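Local coordinates for Alpha/beta hydrolase family protein (Bacillus anthracis, PDB 3OOS) that is probably a hydrolase of the alpha/beta fold family, whose natural substrate is not established, at residues C228-V233 with L252-E257. Residues are numbered along the deposited sequence; the frame is centred on the assembly and turned at random.
Sequences CGKHDV and LTKFEE
Cys228 and Phe255 are joined backbone to backbone where two parallel strands pair at the border of the alpha/beta-hydrolase sheet. Strands 224-229 and 250-255, the latter outermost, are linked through helix 237-246 as a beta-alpha-beta unit. The tight part is main chain. Cys228 N donates to Thr253 O at 3.2 Å. Phe255 N returns a straighter bond to Cys228 O (3.0 Å, 168° at the hydrogen), and Lys230 N closes on Phe255 O at 2.8 Å. Gly229 CA also brings a C-H close to Phe255 O. On one sheet face Phe255 sends its ring toward Lys269 and Phe273, keeping a ring edge near Cys228 O; on the other, Cys228 lies against Tyr237 and Ser240 of the connecting helix. At the end of strand 224-229 a type I turn, Gly229 to Asp232, carries the chain away, and Asp232 OD1 binds His260 ND1, a pairing consistent with the acid and histidine of a hydrolase catalytic triad. The solvent side is looser, made largely of aliphatic contacts and water bridges. Lys230, in one of two conformers, with CG anti to the backbone nitrogen (chi1 177°) and the chain extended, crosses Lys254, Lys230 CG lying 3.8 Å from Lys254 CE. Glu256, bent at chi2, brings OE1 near Lys230 CD, yet Lys230 NZ stays 4.2 Å from Glu256 OE1, beyond a salt bridge. Two waters bridge Lys230 NZ and Glu256 OE1; the one that also accepts from Lys254 NZ is held only weakly by Lys230 NZ. The His231 ring carries Lys230 CG over the centre of one face; its NE2 makes a weak, bent bond to Glu256 O, and a water in the ring plane lies 2.9 Å from His231 NE2 while donating to Glu256 O.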
loop_
_atom_site.group_PDB
_atom_site.type_symbol
_atom_site.label_atom_id
_atom_site.label_comp_id
_atom_site.label_asym_id
_atom_site.label_seq_id
_atom_site.Cartn_x
_atom_site.Cartn_y
_atom_site.Cartn_z
ATOM N N CYS A 228 -9.535 7.145 -3.324
ATOM C CA CYS A 228 -9.445 7.445 -1.902
ATOM C C CYS A 228 -10.830 7.442 -1.283
ATOM O O CYS A 228 -11.810 7.821 -1.931
ATOM C CB CYS A 228 -8.799 8.818 -1.689
ATOM S SG CYS A 228 -8.272 9.168 0.007
ATOM N N GLY A 229 -10.901 7.006 -0.030
ATOM C CA GLY A 229 -12.114 7.169 0.768
ATOM C C GLY A 229 -12.289 8.631 1.132
ATOM O O GLY A 229 -11.329 9.299 1.529
ATOM N N LYS A 230 -13.519 9.121 0.990
ATOM C CA LYS A 230 -13.852 10.508 1.314
ATOM C C LYS A 230 -13.421 10.869 2.735
ATOM O O LYS A 230 -12.941 11.982 2.988
ATOM C CB LYS A 230 -15.357 10.739 1.145
ATOM C CG LYS A 230 -15.834 12.136 1.522
ATOM C CD LYS A 230 -17.347 12.233 1.473
ATOM C CE LYS A 230 -17.805 13.655 1.714
ATOM N NZ LYS A 230 -19.242 13.838 1.376
ATOM N N HIS A 231 -13.580 9.918 3.650
ATOM C CA HIS A 231 -13.360 10.163 5.072
ATOM C C HIS A 231 -12.009 9.685 5.608
ATOM O O HIS A 231 -11.822 9.599 6.824
ATOM C CB HIS A 231 -14.499 9.536 5.882
ATOM C CG HIS A 231 -15.863 9.924 5.407
ATOM N ND1 HIS A 231 -16.421 11.156 5.674
ATOM C CD2 HIS A 231 -16.784 9.242 4.684
ATOM C CE1 HIS A 231 -17.627 11.217 5.135
ATOM N NE2 HIS A 231 -17.871 10.068 4.530
ATOM N N ASP A 232 -11.072 9.389 4.709
ATOM C CA ASP A 232 -9.733 8.948 5.111
ATOM C C ASP A 232 -9.065 10.000 6.001
ATOM O O ASP A 232 -8.998 11.175 5.638
ATOM C CB ASP A 232 -8.873 8.665 3.871
ATOM C CG ASP A 232 -7.733 7.693 4.146
ATOM O OD1 ASP A 232 -7.316 7.535 5.315
ATOM O OD2 ASP A 232 -7.241 7.090 3.170
ATOM N N VAL A 233 -8.596 9.574 7.172
ATOM C CA VAL A 233 -7.939 10.482 8.122
ATOM C C VAL A 233 -6.419 10.310 8.179
ATOM O O VAL A 233 -5.754 10.934 9.006
ATOM C CB VAL A 233 -8.551 10.392 9.557
ATOM C CG1 VAL A 233 -10.014 10.804 9.540
ATOM C CG2 VAL A 233 -8.384 8.997 10.147
ATOM N N LEU A 252 -9.515 9.846 -11.147
ATOM C CA LEU A 252 -9.742 9.878 -9.707
ATOM C C LEU A 252 -11.103 9.286 -9.372
ATOM O O LEU A 252 -12.118 9.679 -9.952
ATOM C CB LEU A 252 -9.643 11.312 -9.179
ATOM C CG LEU A 252 -9.904 11.544 -7.684
ATOM C CD1 LEU A 252 -8.885 10.824 -6.790
ATOM C CD2 LEU A 252 -9.931 13.034 -7.387
ATOM N N THR A 253 -11.112 8.338 -8.438
ATOM C CA THR A 253 -12.346 7.681 -8.011
ATOM C C THR A 253 -12.557 7.916 -6.523
ATOM O O THR A 253 -11.702 7.574 -5.702
ATOM C CB THR A 253 -12.319 6.167 -8.315
ATOM O OG1 THR A 253 -12.084 5.967 -9.713
ATOM C CG2 THR A 253 -13.644 5.507 -7.930
ATOM N N LYS A 254 -13.700 8.506 -6.187
ATOM C CA LYS A 254 -14.027 8.837 -4.808
ATOM C C LYS A 254 -14.919 7.768 -4.199
ATOM O O LYS A 254 -15.928 7.377 -4.789
ATOM C CB LYS A 254 -14.729 10.193 -4.751
ATOM C CG LYS A 254 -14.910 10.750 -3.354
ATOM C CD LYS A 254 -15.469 12.159 -3.420
ATOM C CE LYS A 254 -15.158 12.927 -2.154
ATOM N NZ LYS A 254 -15.643 14.334 -2.238
ATOM N N PHE A 255 -14.537 7.293 -3.021
ATOM C CA PHE A 255 -15.350 6.336 -2.291
ATOM C C PHE A 255 -16.055 7.069 -1.152
ATOM O O PHE A 255 -15.467 7.367 -0.110
ATOM C CB PHE A 255 -14.499 5.145 -1.835
ATOM C CG PHE A 255 -14.132 4.210 -2.957
ATOM C CD1 PHE A 255 -14.939 3.116 -3.259
ATOM C CD2 PHE A 255 -12.993 4.436 -3.731
ATOM C CE1 PHE A 255 -14.610 2.251 -4.307
ATOM C CE2 PHE A 255 -12.659 3.578 -4.780
ATOM C CZ PHE A 255 -13.469 2.483 -5.066
ATOM N N GLU A 256 -17.325 7.380 -1.394
ATOM C CA GLU A 256 -18.097 8.302 -0.559
ATOM C C GLU A 256 -18.417 7.753 0.829
ATOM O O GLU A 256 -18.602 8.523 1.773
ATOM C CB GLU A 256 -19.406 8.687 -1.266
ATOM C CG GLU A 256 -19.262 9.100 -2.735
ATOM C CD GLU A 256 -18.810 10.539 -2.929
ATOM O OE1 GLU A 256 -18.709 11.287 -1.933
ATOM O OE2 GLU A 256 -18.560 10.927 -4.095
ATOM N N GLU A 257 -18.480 6.427 0.947
ATOM C CA GLU A 257 -18.840 5.789 2.213
ATOM C C GLU A 257 -17.674 5.013 2.812
ATOM O O GLU A 257 -17.859 3.995 3.489
ATOM C CB GLU A 257 -20.058 4.882 2.032
ATOM C CG GLU A 257 -21.387 5.599 2.164
ATOM C CD GLU A 257 -22.549 4.634 2.188
ATOM O OE1 GLU A 257 -23.108 4.401 3.282
ATOM O OE2 GLU A 257 -22.891 4.090 1.118
HETATM O O HOH W 1 -18.375 13.919 -1.894
HETATM O O HOH W 2 -20.701 11.817 -0.195
HETATM O O HOH W 3 -20.533 9.913 3.517
#